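Side-chain contacts in ABC transporter (Caldanaerobius, PDB 4G68), which probably serves as the extracellular solute-binding component of an ABC importer, capturing xylan-derived oligosaccharides for uptake by a thermophilic bacterium: residues W205-I210 against D406-L411; M245-A250 against F412-T417; D199-M204 against L258-A263; P390-Y395 against Q402-L407. One frame throughout, in Å; residues are numbered along the deposited sequence.

Interaction 1: residues W205-I210 against D406-L411; sequences WYYDMI and DLVAQL
Tyr-207 of helix 201-215 rests against Val-408 and Leu-411 of helix 398-412, a buried helix-helix contact in an extracellular solute-binding protein of the periplasmic-binding-protein type. The two partners stand three residues apart, one turn of their helix, and both point toward the tyrosine. Followed outward, Tyr-207 begins with CB facing both methyls of Val-408, 3.8 Å from CG2 and 3.9 Å from CG1. A chi1 of 174°, CG anti to the backbone N, carries the ring past the valine, and CG still meets Val-408 CG2 at 3.9 Å. The ring then parts its two sides: CD2 remains near Val-408 CG2 at 4.1 Å, whereas CD1 meets the leucine. Both aliphatic partners reach the ring obliquely. Tyr-421 of helix 418-429 meets the same ring, and beyond it the phenol OH is hydrogen-bonded to Phe-235 O, which satisfies the one polar atom of this buried side chain. On the Leu-411 side the approach is a single methyl, CD1, at 4.1 Å from Tyr-207 CD1.

Interaction 2: residues M245-A250 against F412-T417; sequences MVNAGA and FAKQIT
Val-246, on the last turns of helix 233-248, fits against the end of helix 398-412 at Phe-412, and this is the close-packed half of the contact. Its CG1 lies 3.7 Å from the backbone O of Phe-412, while CG2 reaches Phe-412 CD2 at 3.9 Å, coming obliquely to the ring. The valine has CG1 anti to its own N (chi1 178°), which turns both methyls to the partner. Leu-242 and Leu-195 continue the apolar cover of the phenylalanine. Toward solvent the contact loosens into polar, exposed groups. Lys-414 bends at chi2 and chi3 toward Asn-247, its CG 4.3 Å from Val-246 CG1, and its NZ gives a weak hydrogen bond of 3.0 Å to Asn-247 OD1. Asn-247 ND2 is almost as near to that NZ, but both are donors, so of the amide only OD1 can accept. The two helices stop alike: Gly-249 and Lys-414, each with positive phi, close Schellman motifs, so the site is a pairing of two helix C-termini.

Interaction 3: residues D199-M204 against L258-A263; sequences DEWPGM and LTRDEA
Chi1 of 74° places CG of Trp-201 between its backbone N and carbonyl carbon, while Arg-260 bends at chi2 and chi3, turning a guanidinium face to the CZ2-CH2 end of the indole. CH2 of Trp-201 lies 3.7 Å from Arg-260 CG, and CZ2 sits over the centre of one guanidinium face; the planes stand 83° apart. Pro-202 CG adds a 4.0 Å contact with Arg-260 CB. Arg-260 NE bonds to Asp-261 OD1 at 2.8 Å, tilted 30° from the guanidinium plane, and NH1 pairs with Asp-281. An alanine at Arg-260 is likely to remove this part of the indole's cover and leave Asp-281 without its charged mate. Asp-199 OD2 touches Thr-259 CG2 at 3.6 Å, and a water bridges OD2 and the backbone N of Arg-260, accepting from the latter. A Thr-259/Glu-262 capping box starts helix 260-268. The water link to this helix N-terminus and the nearby Asp-80 carboxylate probably pull the ionisation of Asp-199 in opposite directions; a shared proton is possible.

Interaction 4: residues P390-Y395 against Q402-L407; sequences PAWDIY and QTHKDL
Trp-392 and His-404 meet as an offset stack, the indole six-membered ring and the imidazole having centroids 4.7 Å apart and planes inclined by 29°. The side chains cross at about a right angle. Trp-392 CE3 stands over one imidazole face, displaced toward its rim and 3.4 Å from His-404 NE2. Trp-392 CB lies 3.4 Å from His-404 CD2. Chi1 of -174° extends the histidine away from its own backbone N, bringing that face to the tryptophan, while its NE2 hydrogen-bonds Asp-208 OD1; the other oxygen of Asp-208 takes the backbone N of Trp-392. Replacing the tryptophan by alanine would probably uncover that imidazole face and let the ring turn more easily about its hold on Asp-208. Next to the stack, Asp-393 CB packs on Lys-405 CD at 3.9 Å; their opposite charges are near but not in contact, OD2 and NZ 4.8 Å apart. The arrangement is a one-turn helix packed, across a short link, on the helix that follows it, in the C-terminal helical part of the solute-binding fold.

In the fold
From the N terminus, the chain first enters the contacts at 199-204, which interaction 3 closes with the start of helix 260-268 after a largely helical excursion. Residues 205-210, farther along the same helix 201-215, meet helix 398-412 in interaction 1, almost two hundred residues later. Helix 233-248 then contributes 245-250, closed by interaction 2 with the loop following helix 398-412. Interactions 1, 2 and 3 therefore cross one another. Interaction 4 is a short closure, nested within the loop of interaction 2 and following interaction 3 in series. Interactions 1 and 2 tie helix 398-412 and the turn after it to helices 201-215 and 233-248, interaction 3 adds helix 260-268, and interaction 4 sets helix 392-395 on 398-412.

Interaction 1: residues W205-I210 against D406-L411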
loop_
_atom_site.group_PDB
_atom_site.type_symbol
_atom_site.label_atom_id
_atom_site.label_comp_id
_atom_site.label_asym_id
_atom_site.label_seq_id
_atom_site.Cartn_x
_atom_site.Cartn_y
_atom_site.Cartn_z
ATOM N N TRP C 205 -1.538 -6.241 -6.322
ATOM C CA TRP C 205 -1.100 -4.921 -6.951
ATOM C C TRP C 205 -0.895 -4.857 -8.490
ATOM O O TRP C 205 -1.367 -3.891 -9.192
ATOM C CB TRP C 205 0.136 -4.387 -6.214
ATOM C CG TRP C 205 -0.281 -3.729 -4.937
ATOM C CD1 TRP C 205 -0.931 -4.325 -3.847
ATOM C CD2 TRP C 205 -0.186 -2.307 -4.595
ATOM N NE1 TRP C 205 -1.278 -3.370 -2.909
ATOM C CE2 TRP C 205 -0.862 -2.149 -3.296
ATOM C CE3 TRP C 205 0.303 -1.182 -5.236
ATOM C CZ2 TRP C 205 -0.927 -0.919 -2.653
ATOM C CZ3 TRP C 205 0.233 0.036 -4.608
ATOM C CH2 TRP C 205 -0.386 0.182 -3.349
ATOM N N TYR C 206 -0.160 -5.846 -9.019
ATOM C CA TYR C 206 0.091 -5.953 -10.435
ATOM C C TYR C 206 -1.230 -6.102 -11.140
ATOM O O TYR C 206 -1.498 -5.336 -12.088
ATOM C CB TYR C 206 1.001 -7.177 -10.739
ATOM C CG TYR C 206 2.444 -7.067 -10.370
ATOM C CD1 TYR C 206 3.418 -7.303 -11.342
ATOM C CD2 TYR C 206 2.869 -6.867 -9.046
ATOM C CE1 TYR C 206 4.752 -7.239 -11.036
ATOM C CE2 TYR C 206 4.228 -6.835 -8.720
ATOM C CZ TYR C 206 5.155 -7.039 -9.731
ATOM O OH TYR C 206 6.527 -6.975 -9.495
ATOM N N TYR C 207 -2.068 -7.051 -10.679
ATOM C CA TYR C 207 -3.342 -7.315 -11.391
ATOM C C TYR C 207 -4.285 -6.128 -11.289
ATOM O O TYR C 207 -4.823 -5.661 -12.282
ATOM C CB TYR C 207 -4.098 -8.582 -10.830
ATOM C CG TYR C 207 -5.413 -8.665 -11.502
ATOM C CD1 TYR C 207 -5.545 -9.327 -12.724
ATOM C CD2 TYR C 207 -6.512 -7.970 -11.003
ATOM C CE1 TYR C 207 -6.778 -9.321 -13.403
ATOM C CE2 TYR C 207 -7.714 -7.922 -11.674
ATOM C CZ TYR C 207 -7.862 -8.626 -12.864
ATOM O OH TYR C 207 -9.098 -8.599 -13.481
ATOM N N ASP C 208 -4.525 -5.652 -10.059
ATOM C CA ASP C 208 -5.278 -4.380 -9.878
ATOM C C ASP C 208 -4.860 -3.240 -10.801
ATOM O O ASP C 208 -5.726 -2.601 -11.431
ATOM C CB ASP C 208 -5.202 -3.889 -8.436
ATOM C CG ASP C 208 -5.828 -4.842 -7.458
ATOM O OD1 ASP C 208 -6.331 -5.862 -7.903
ATOM O OD2 ASP C 208 -5.781 -4.587 -6.222
ATOM N N MET C 209 -3.543 -2.986 -10.859
ATOM C CA MET C 209 -3.042 -1.877 -11.691
ATOM C C MET C 209 -3.407 -2.087 -13.142
ATOM O O MET C 209 -3.820 -1.141 -13.819
ATOM C CB MET C 209 -1.517 -1.682 -11.636
ATOM C CG MET C 209 -1.022 -1.088 -12.993
ATOM S SD MET C 209 -1.509 0.669 -13.098
ATOM C CE MET C 209 -0.989 1.139 -11.436
ATOM N N ILE C 210 -3.197 -3.316 -13.619
ATOM C CA ILE C 210 -3.460 -3.624 -14.997
ATOM C C ILE C 210 -4.958 -3.474 -15.271
ATOM O O ILE C 210 -5.308 -2.793 -16.254
ATOM C CB ILE C 210 -2.892 -5.006 -15.452
ATOM C CG1 ILE C 210 -1.370 -5.137 -15.153
ATOM C CG2 ILE C 210 -3.249 -5.226 -16.935
ATOM C CD1 ILE C 210 -0.879 -6.624 -15.053
ATOM N N ASP C 406 -6.624 -14.959 -3.629
ATOM C CA ASP C 406 -6.308 -16.394 -3.906
ATOM C C ASP C 406 -6.307 -16.717 -5.383
ATOM O O ASP C 406 -5.377 -17.432 -5.885
ATOM C CB ASP C 406 -7.245 -17.377 -3.189
ATOM C CG ASP C 406 -7.141 -17.292 -1.686
ATOM O OD1 ASP C 406 -6.044 -16.956 -1.178
ATOM O OD2 ASP C 406 -8.171 -17.534 -1.000
ATOM N N LEU C 407 -7.298 -16.140 -6.070
ATOM C CA LEU C 407 -7.477 -16.285 -7.492
ATOM C C LEU C 407 -6.441 -15.537 -8.322
ATOM O O LEU C 407 -6.097 -15.947 -9.405
ATOM C CB LEU C 407 -8.883 -15.756 -7.876
ATOM C CG LEU C 407 -10.157 -16.550 -7.474
ATOM C CD1 LEU C 407 -11.429 -15.833 -7.926
ATOM C CD2 LEU C 407 -10.132 -18.006 -7.946
ATOM N N VAL C 408 -6.039 -14.356 -7.886
ATOM C CA VAL C 408 -4.934 -13.723 -8.609
ATOM C C VAL C 408 -3.759 -14.672 -8.428
ATOM O O VAL C 408 -2.987 -14.863 -9.371
ATOM C CB VAL C 408 -4.622 -12.254 -8.177
ATOM C CG1 VAL C 408 -3.247 -11.799 -8.712
ATOM C CG2 VAL C 408 -5.691 -11.294 -8.694
ATOM N N ALA C 409 -3.594 -15.242 -7.227
ATOM C CA ALA C 409 -2.436 -16.123 -7.006
ATOM C C ALA C 409 -2.453 -17.265 -8.053
ATOM O O ALA C 409 -1.483 -17.466 -8.752
ATOM C CB ALA C 409 -2.386 -16.652 -5.578
ATOM N N GLN C 410 -3.619 -17.877 -8.251
ATOM C CA GLN C 410 -3.801 -18.939 -9.266
ATOM C C GLN C 410 -3.558 -18.525 -10.745
ATOM O O GLN C 410 -3.168 -19.376 -11.580
ATOM C CB GLN C 410 -5.202 -19.496 -9.105
ATOM C CG GLN C 410 -5.312 -20.368 -7.884
ATOM C CD GLN C 410 -6.663 -20.291 -7.221
ATOM O OE1 GLN C 410 -7.737 -20.433 -7.858
ATOM N NE2 GLN C 410 -6.622 -20.061 -5.927
ATOM N N LEU C 411 -3.768 -17.245 -11.054
ATOM C CA LEU C 411 -3.293 -16.663 -12.317
ATOM C C LEU C 411 -1.767 -16.700 -12.451
ATOM O O LEU C 411 -1.237 -17.150 -13.490
ATOM C CB LEU C 411 -3.780 -15.213 -12.514
ATOM C CG LEU C 411 -5.253 -14.961 -12.851
ATOM C CD1 LEU C 411 -5.541 -13.453 -12.819
ATOM C CD2 LEU C 411 -5.632 -15.559 -14.209
#

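Interaction 2: residues M245-A250 against F412-T417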
loop_
_atom_site.group_PDB
_atom_site.type_symbol
_atom_site.label_atom_id
_atom_site.label_comp_id
_atom_site.label_asym_id
_atom_site.label_seq_id
_atom_site.Cartn_x
_atom_site.Cartn_y
_atom_site.Cartn_z
ATOM N N MET C 245 3.182 -11.483 -18.551
ATOM C CA MET C 245 4.414 -11.197 -17.806
ATOM C C MET C 245 4.987 -12.485 -17.234
ATOM O O MET C 245 6.199 -12.668 -17.206
ATOM C CB MET C 245 4.145 -10.197 -16.659
ATOM C CG MET C 245 3.583 -8.841 -17.099
ATOM S SD MET C 245 3.233 -7.754 -15.688
ATOM C CE MET C 245 4.821 -7.882 -14.778
ATOM N N VAL C 246 4.122 -13.375 -16.745
ATOM C CA VAL C 246 4.601 -14.672 -16.205
ATOM C C VAL C 246 5.354 -15.453 -17.300
ATOM O O VAL C 246 6.561 -15.791 -17.136
ATOM C CB VAL C 246 3.466 -15.550 -15.575
ATOM C CG1 VAL C 246 4.023 -16.872 -15.093
ATOM C CG2 VAL C 246 2.795 -14.849 -14.382
ATOM N N ASN C 247 4.652 -15.672 -18.417
ATOM C CA ASN C 247 5.142 -16.354 -19.580
ATOM C C ASN C 247 6.352 -15.718 -20.272
ATOM O O ASN C 247 7.140 -16.446 -20.880
ATOM C CB ASN C 247 4.028 -16.514 -20.620
ATOM C CG ASN C 247 2.850 -17.308 -20.105
ATOM O OD1 ASN C 247 2.991 -18.154 -19.228
ATOM N ND2 ASN C 247 1.671 -17.013 -20.635
ATOM N N ALA C 248 6.457 -14.380 -20.213
ATOM C CA ALA C 248 7.628 -13.630 -20.694
ATOM C C ALA C 248 8.798 -13.851 -19.784
ATOM O O ALA C 248 9.902 -13.573 -20.193
ATOM C CB ALA C 248 7.332 -12.159 -20.769
ATOM N N GLY C 249 8.534 -14.331 -18.558
ATOM C CA GLY C 249 9.571 -14.687 -17.568
ATOM C C GLY C 249 9.964 -13.460 -16.742
ATOM O O GLY C 249 11.140 -13.275 -16.396
ATOM N N ALA C 250 8.978 -12.607 -16.453
ATOM C CA ALA C 250 9.189 -11.514 -15.490
ATOM C C ALA C 250 9.720 -11.946 -14.104
ATOM O O ALA C 250 10.433 -11.183 -13.470
ATOM C CB ALA C 250 7.927 -10.692 -15.346
ATOM N N PHE C 412 -1.056 -16.198 -11.434
ATOM C CA PHE C 412 0.426 -16.249 -11.442
ATOM C C PHE C 412 0.944 -17.698 -11.589
ATOM O O PHE C 412 2.061 -17.940 -12.130
ATOM C CB PHE C 412 0.992 -15.657 -10.168
ATOM C CG PHE C 412 1.088 -14.140 -10.169
ATOM C CD1 PHE C 412 0.074 -13.331 -9.543
ATOM C CD2 PHE C 412 2.151 -13.497 -10.804
ATOM C CE1 PHE C 412 0.182 -11.944 -9.520
ATOM C CE2 PHE C 412 2.270 -12.113 -10.777
ATOM C CZ PHE C 412 1.270 -11.323 -10.152
ATOM N N ALA C 413 0.146 -18.636 -11.079
ATOM C CA ALA C 413 0.576 -20.042 -10.897
ATOM C C ALA C 413 0.215 -20.833 -12.114
ATOM O O ALA C 413 0.530 -22.016 -12.200
ATOM C CB ALA C 413 -0.095 -20.674 -9.686
ATOM N N LYS C 414 -0.464 -20.178 -13.051
ATOM C CA LYS C 414 -0.887 -20.818 -14.305
ATOM C C LYS C 414 -1.851 -21.989 -14.029
ATOM O O LYS C 414 -1.894 -22.953 -14.813
ATOM C CB LYS C 414 0.344 -21.296 -15.101
ATOM C CG LYS C 414 1.313 -20.198 -15.528
ATOM C CD LYS C 414 0.708 -19.304 -16.605
ATOM C CE LYS C 414 0.827 -19.987 -17.957
ATOM N NZ LYS C 414 0.217 -19.189 -19.049
ATOM N N GLN C 415 -2.609 -21.885 -12.919
ATOM C CA GLN C 415 -3.615 -22.894 -12.510
ATOM C C GLN C 415 -5.062 -22.502 -12.854
ATOM O O GLN C 415 -5.962 -23.352 -12.874
ATOM C CB GLN C 415 -3.517 -23.215 -11.025
ATOM C CG GLN C 415 -2.219 -23.880 -10.619
ATOM C CD GLN C 415 -2.058 -23.951 -9.118
ATOM O OE1 GLN C 415 -3.049 -24.114 -8.391
ATOM N NE2 GLN C 415 -0.802 -23.854 -8.652
ATOM N N ILE C 416 -5.291 -21.216 -13.105
ATOM C CA ILE C 416 -6.541 -20.788 -13.667
ATOM C C ILE C 416 -6.283 -20.058 -14.991
ATOM O O ILE C 416 -5.208 -19.485 -15.184
ATOM C CB ILE C 416 -7.318 -19.925 -12.620
ATOM C CG1 ILE C 416 -8.793 -19.792 -13.001
ATOM C CG2 ILE C 416 -6.638 -18.581 -12.336
ATOM C CD1 ILE C 416 -9.688 -19.570 -11.807
ATOM N N THR C 417 -7.237 -20.153 -15.918
ATOM C CA THR C 417 -7.294 -19.292 -17.114
ATOM C C THR C 417 -7.903 -17.923 -16.766
ATOM O O THR C 417 -8.632 -17.812 -15.763
ATOM C CB THR C 417 -8.164 -19.956 -18.213
ATOM O OG1 THR C 417 -9.507 -20.128 -17.731
ATOM C CG2 THR C 417 -7.588 -21.359 -18.601
#

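Interaction 3: residues D199-M204 against L258-A263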
loop_
_atom_site.group_PDB
_atom_site.type_symbol
_atom_site.label_atom_id
_atom_site.label_comp_id
_atom_site.label_asym_id
_atom_site.label_seq_id
_atom_site.Cartn_x
_atom_site.Cartn_y
_atom_site.Cartn_z
ATOM N N ASP C 199 2.384 -14.059 0.342
ATOM C CA ASP C 199 1.332 -13.447 1.094
ATOM C C ASP C 199 0.292 -12.865 0.156
ATOM O O ASP C 199 -0.614 -12.226 0.605
ATOM C CB ASP C 199 1.926 -12.418 2.106
ATOM C CG ASP C 199 2.864 -13.091 3.148
ATOM O OD1 ASP C 199 2.414 -14.067 3.789
ATOM O OD2 ASP C 199 4.033 -12.653 3.363
ATOM N N GLU C 200 0.424 -13.121 -1.158
ATOM C CA GLU C 200 -0.590 -12.787 -2.228
ATOM C C GLU C 200 -0.903 -11.323 -2.536
ATOM O O GLU C 200 -1.188 -10.965 -3.693
ATOM C CB GLU C 200 -1.892 -13.573 -2.029
ATOM C CG GLU C 200 -1.586 -15.012 -1.634
ATOM C CD GLU C 200 -2.822 -15.884 -1.587
ATOM O OE1 GLU C 200 -3.935 -15.331 -1.464
ATOM O OE2 GLU C 200 -2.665 -17.132 -1.694
ATOM N N TRP C 201 -0.918 -10.487 -1.493
ATOM C CA TRP C 201 -1.162 -9.095 -1.725
ATOM C C TRP C 201 -0.145 -8.412 -2.658
ATOM O O TRP C 201 -0.552 -7.676 -3.495
ATOM C CB TRP C 201 -1.500 -8.303 -0.439
ATOM C CG TRP C 201 -0.331 -8.075 0.423
ATOM C CD1 TRP C 201 0.073 -8.807 1.541
ATOM C CD2 TRP C 201 0.698 -7.071 0.218
ATOM N NE1 TRP C 201 1.239 -8.314 2.042
ATOM C CE2 TRP C 201 1.670 -7.260 1.292
ATOM C CE3 TRP C 201 0.872 -6.006 -0.689
ATOM C CZ2 TRP C 201 2.806 -6.463 1.401
ATOM C CZ3 TRP C 201 1.996 -5.225 -0.563
ATOM C CH2 TRP C 201 2.941 -5.439 0.468
ATOM N N PRO C 202 1.152 -8.691 -2.559
ATOM C CA PRO C 202 2.027 -7.926 -3.475
ATOM C C PRO C 202 1.739 -8.159 -4.978
ATOM O O PRO C 202 1.733 -7.200 -5.735
ATOM C CB PRO C 202 3.428 -8.377 -3.083
ATOM C CG PRO C 202 3.294 -8.936 -1.719
ATOM C CD PRO C 202 1.940 -9.596 -1.703
ATOM N N GLY C 203 1.486 -9.409 -5.408
ATOM C CA GLY C 203 1.188 -9.681 -6.826
ATOM C C GLY C 203 -0.160 -9.172 -7.266
ATOM O O GLY C 203 -0.415 -8.948 -8.503
ATOM N N MET C 204 -1.054 -9.070 -6.268
ATOM C CA MET C 204 -2.393 -8.584 -6.448
ATOM C C MET C 204 -2.296 -7.122 -6.983
ATOM O O MET C 204 -2.930 -6.815 -7.923
ATOM C CB MET C 204 -3.096 -8.666 -5.078
ATOM C CG MET C 204 -4.593 -8.720 -5.109
ATOM S SD MET C 204 -5.371 -7.695 -3.796
ATOM C CE MET C 204 -4.519 -6.127 -4.150
ATOM N N LEU C 258 8.201 -16.617 -1.862
ATOM C CA LEU C 258 8.905 -15.515 -1.244
ATOM C C LEU C 258 7.908 -14.413 -0.830
ATOM O O LEU C 258 6.831 -14.231 -1.469
ATOM C CB LEU C 258 10.043 -14.974 -2.157
ATOM C CG LEU C 258 11.552 -15.249 -1.893
ATOM C CD1 LEU C 258 11.959 -16.687 -1.542
ATOM C CD2 LEU C 258 12.384 -14.747 -3.069
ATOM N N THR C 259 8.251 -13.744 0.267
ATOM C CA THR C 259 7.424 -12.679 0.868
ATOM C C THR C 259 7.765 -11.329 0.252
ATOM O O THR C 259 8.729 -11.224 -0.492
ATOM C CB THR C 259 7.650 -12.577 2.379
ATOM O OG1 THR C 259 8.991 -12.162 2.646
ATOM C CG2 THR C 259 7.353 -13.915 3.087
ATOM N N ARG C 260 6.975 -10.294 0.557
ATOM C CA ARG C 260 7.311 -8.928 0.122
ATOM C C ARG C 260 8.757 -8.558 0.564
ATOM O O ARG C 260 9.525 -8.034 -0.240
ATOM C CB ARG C 260 6.286 -7.938 0.704
ATOM C CG ARG C 260 6.493 -6.456 0.331
ATOM C CD ARG C 260 7.406 -5.691 1.304
ATOM N NE ARG C 260 6.904 -5.677 2.666
ATOM C CZ ARG C 260 6.075 -4.752 3.163
ATOM N NH1 ARG C 260 5.607 -3.718 2.401
ATOM N NH2 ARG C 260 5.690 -4.859 4.450
ATOM N N ASP C 261 9.066 -8.806 1.841
ATOM C CA ASP C 261 10.378 -8.424 2.428
ATOM C C ASP C 261 11.570 -9.156 1.784
ATOM O O ASP C 261 12.657 -8.607 1.686
ATOM C CB ASP C 261 10.415 -8.694 3.926
ATOM C CG ASP C 261 9.550 -7.731 4.745
ATOM O OD1 ASP C 261 8.929 -6.800 4.202
ATOM O OD2 ASP C 261 9.501 -7.931 5.970
ATOM N N GLU C 262 11.373 -10.409 1.382
ATOM C CA GLU C 262 12.378 -11.143 0.632
ATOM C C GLU C 262 12.547 -10.536 -0.761
ATOM O O GLU C 262 13.631 -10.512 -1.318
ATOM C CB GLU C 262 12.011 -12.623 0.556
ATOM C CG GLU C 262 12.065 -13.262 1.961
ATOM C CD GLU C 262 11.927 -14.769 2.003
ATOM O OE1 GLU C 262 10.885 -15.321 1.626
ATOM O OE2 GLU C 262 12.863 -15.411 2.494
ATOM N N ALA C 263 11.449 -10.039 -1.327
ATOM C CA ALA C 263 11.526 -9.408 -2.637
ATOM C C ALA C 263 12.248 -8.051 -2.623
ATOM O O ALA C 263 13.103 -7.802 -3.467
ATOM C CB ALA C 263 10.132 -9.274 -3.234
HETATM O O HOH W 1 4.705 -10.601 2.134
#

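Interaction 4: residues P390-Y395 against Q402-L407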
loop_
_atom_site.group_PDB
_atom_site.type_symbol
_atom_site.label_atom_id
_atom_site.label_comp_id
_atom_site.label_asym_id
_atom_site.label_seq_id
_atom_site.Cartn_x
_atom_site.Cartn_y
_atom_site.Cartn_z
ATOM N N PRO C 390 -8.109 2.527 -4.016
ATOM C CA PRO C 390 -7.190 1.670 -3.200
ATOM C C PRO C 390 -7.044 0.255 -3.742
ATOM O O PRO C 390 -7.888 -0.207 -4.529
ATOM C CB PRO C 390 -7.868 1.641 -1.808
ATOM C CG PRO C 390 -8.742 2.893 -1.771
ATOM C CD PRO C 390 -9.238 3.046 -3.202
ATOM N N ALA C 391 -6.007 -0.432 -3.314
ATOM C CA ALA C 391 -5.797 -1.853 -3.668
ATOM C C ALA C 391 -7.022 -2.640 -3.255
ATOM O O ALA C 391 -7.686 -2.328 -2.215
ATOM C CB ALA C 391 -4.607 -2.371 -2.924
ATOM N N TRP C 392 -7.347 -3.681 -4.026
ATOM C CA TRP C 392 -8.689 -4.338 -3.838
ATOM C C TRP C 392 -8.847 -5.082 -2.524
ATOM O O TRP C 392 -9.963 -5.251 -1.992
ATOM C CB TRP C 392 -8.936 -5.260 -5.032
ATOM C CG TRP C 392 -9.077 -4.538 -6.387
ATOM C CD1 TRP C 392 -8.607 -3.276 -6.765
ATOM C CD2 TRP C 392 -9.678 -5.107 -7.588
ATOM N NE1 TRP C 392 -8.925 -3.002 -8.084
ATOM C CE2 TRP C 392 -9.557 -4.085 -8.642
ATOM C CE3 TRP C 392 -10.313 -6.331 -7.880
ATOM C CZ2 TRP C 392 -10.062 -4.291 -9.920
ATOM C CZ3 TRP C 392 -10.768 -6.531 -9.167
ATOM C CH2 TRP C 392 -10.642 -5.528 -10.171
ATOM N N ASP C 393 -7.741 -5.564 -1.956
ATOM C CA ASP C 393 -7.761 -6.207 -0.666
ATOM C C ASP C 393 -7.983 -5.235 0.518
ATOM O O ASP C 393 -8.409 -5.694 1.601
ATOM C CB ASP C 393 -6.542 -7.130 -0.385
ATOM C CG ASP C 393 -5.178 -6.369 -0.210
ATOM O OD1 ASP C 393 -5.132 -5.154 -0.549
ATOM O OD2 ASP C 393 -4.119 -7.025 0.202
ATOM N N ILE C 394 -7.655 -3.946 0.320
ATOM C CA ILE C 394 -8.034 -2.859 1.265
ATOM C C ILE C 394 -9.426 -2.347 0.970
ATOM O O ILE C 394 -10.037 -1.752 1.875
ATOM C CB ILE C 394 -7.155 -1.606 1.122
ATOM C CG1 ILE C 394 -5.737 -1.856 1.597
ATOM C CG2 ILE C 394 -7.769 -0.378 1.845
ATOM C CD1 ILE C 394 -4.835 -0.659 1.339
ATOM N N TYR C 395 -9.886 -2.437 -0.296
ATOM C CA TYR C 395 -11.212 -1.851 -0.699
ATOM C C TYR C 395 -12.345 -2.873 -0.390
ATOM O O TYR C 395 -13.379 -2.536 0.185
ATOM C CB TYR C 395 -11.243 -1.387 -2.189
ATOM C CG TYR C 395 -12.443 -0.526 -2.621
ATOM C CD1 TYR C 395 -12.324 0.877 -2.696
ATOM C CD2 TYR C 395 -13.688 -1.100 -2.929
ATOM C CE1 TYR C 395 -13.404 1.692 -3.071
ATOM C CE2 TYR C 395 -14.788 -0.309 -3.301
ATOM C CZ TYR C 395 -14.629 1.084 -3.398
ATOM O OH TYR C 395 -15.706 1.885 -3.784
ATOM N N GLN C 402 -10.092 -11.953 0.348
ATOM C CA GLN C 402 -9.287 -13.134 0.272
ATOM C C GLN C 402 -9.514 -13.836 -1.073
ATOM O O GLN C 402 -8.557 -14.327 -1.674
ATOM C CB GLN C 402 -9.566 -14.058 1.424
ATOM C CG GLN C 402 -8.614 -15.213 1.408
ATOM C CD GLN C 402 -7.259 -14.825 1.936
ATOM O OE1 GLN C 402 -7.114 -14.505 3.133
ATOM N NE2 GLN C 402 -6.231 -14.876 1.059
ATOM N N THR C 403 -10.764 -13.846 -1.553
ATOM C CA THR C 403 -11.133 -14.491 -2.829
ATOM C C THR C 403 -10.234 -13.951 -3.989
ATOM O O THR C 403 -9.562 -14.737 -4.709
ATOM C CB THR C 403 -12.661 -14.365 -3.119
ATOM O OG1 THR C 403 -13.441 -15.159 -2.183
ATOM C CG2 THR C 403 -13.005 -14.787 -4.558
ATOM N N HIS C 404 -10.233 -12.620 -4.145
ATOM C CA HIS C 404 -9.372 -11.917 -5.098
ATOM C C HIS C 404 -7.932 -12.337 -4.953
ATOM O O HIS C 404 -7.327 -12.792 -5.907
ATOM C CB HIS C 404 -9.530 -10.389 -4.955
ATOM C CG HIS C 404 -8.783 -9.592 -6.018
ATOM N ND1 HIS C 404 -8.728 -9.978 -7.306
ATOM C CD2 HIS C 404 -8.024 -8.449 -5.920
ATOM C CE1 HIS C 404 -7.985 -9.127 -7.994
ATOM N NE2 HIS C 404 -7.560 -8.173 -7.154
ATOM N N LYS C 405 -7.379 -12.210 -3.744
ATOM C CA LYS C 405 -5.992 -12.602 -3.500
ATOM C C LYS C 405 -5.700 -14.024 -3.903
ATOM O O LYS C 405 -4.621 -14.287 -4.466
ATOM C CB LYS C 405 -5.604 -12.406 -2.032
ATOM C CG LYS C 405 -5.454 -10.955 -1.629
ATOM C CD LYS C 405 -5.347 -10.789 -0.130
ATOM C CE LYS C 405 -4.198 -11.537 0.496
ATOM N NZ LYS C 405 -4.399 -11.462 1.953
ATOM N N ASP C 406 -6.624 -14.959 -3.629
ATOM C CA ASP C 406 -6.308 -16.394 -3.906
ATOM C C ASP C 406 -6.307 -16.717 -5.383
ATOM O O ASP C 406 -5.377 -17.432 -5.885
ATOM C CB ASP C 406 -7.245 -17.377 -3.189
ATOM C CG ASP C 406 -7.141 -17.292 -1.686
ATOM O OD1 ASP C 406 -6.044 -16.956 -1.178
ATOM O OD2 ASP C 406 -8.171 -17.534 -1.000
ATOM N N LEU C 407 -7.298 -16.140 -6.070
ATOM C CA LEU C 407 -7.477 -16.285 -7.492
ATOM C C LEU C 407 -6.441 -15.537 -8.322
ATOM O O LEU C 407 -6.097 -15.947 -9.405
ATOM C CB LEU C 407 -8.883 -15.756 -7.876
ATOM C CG LEU C 407 -10.157 -16.550 -7.474
ATOM C CD1 LEU C 407 -11.429 -15.833 -7.926
ATOM C CD2 LEU C 407 -10.132 -18.006 -7.946
#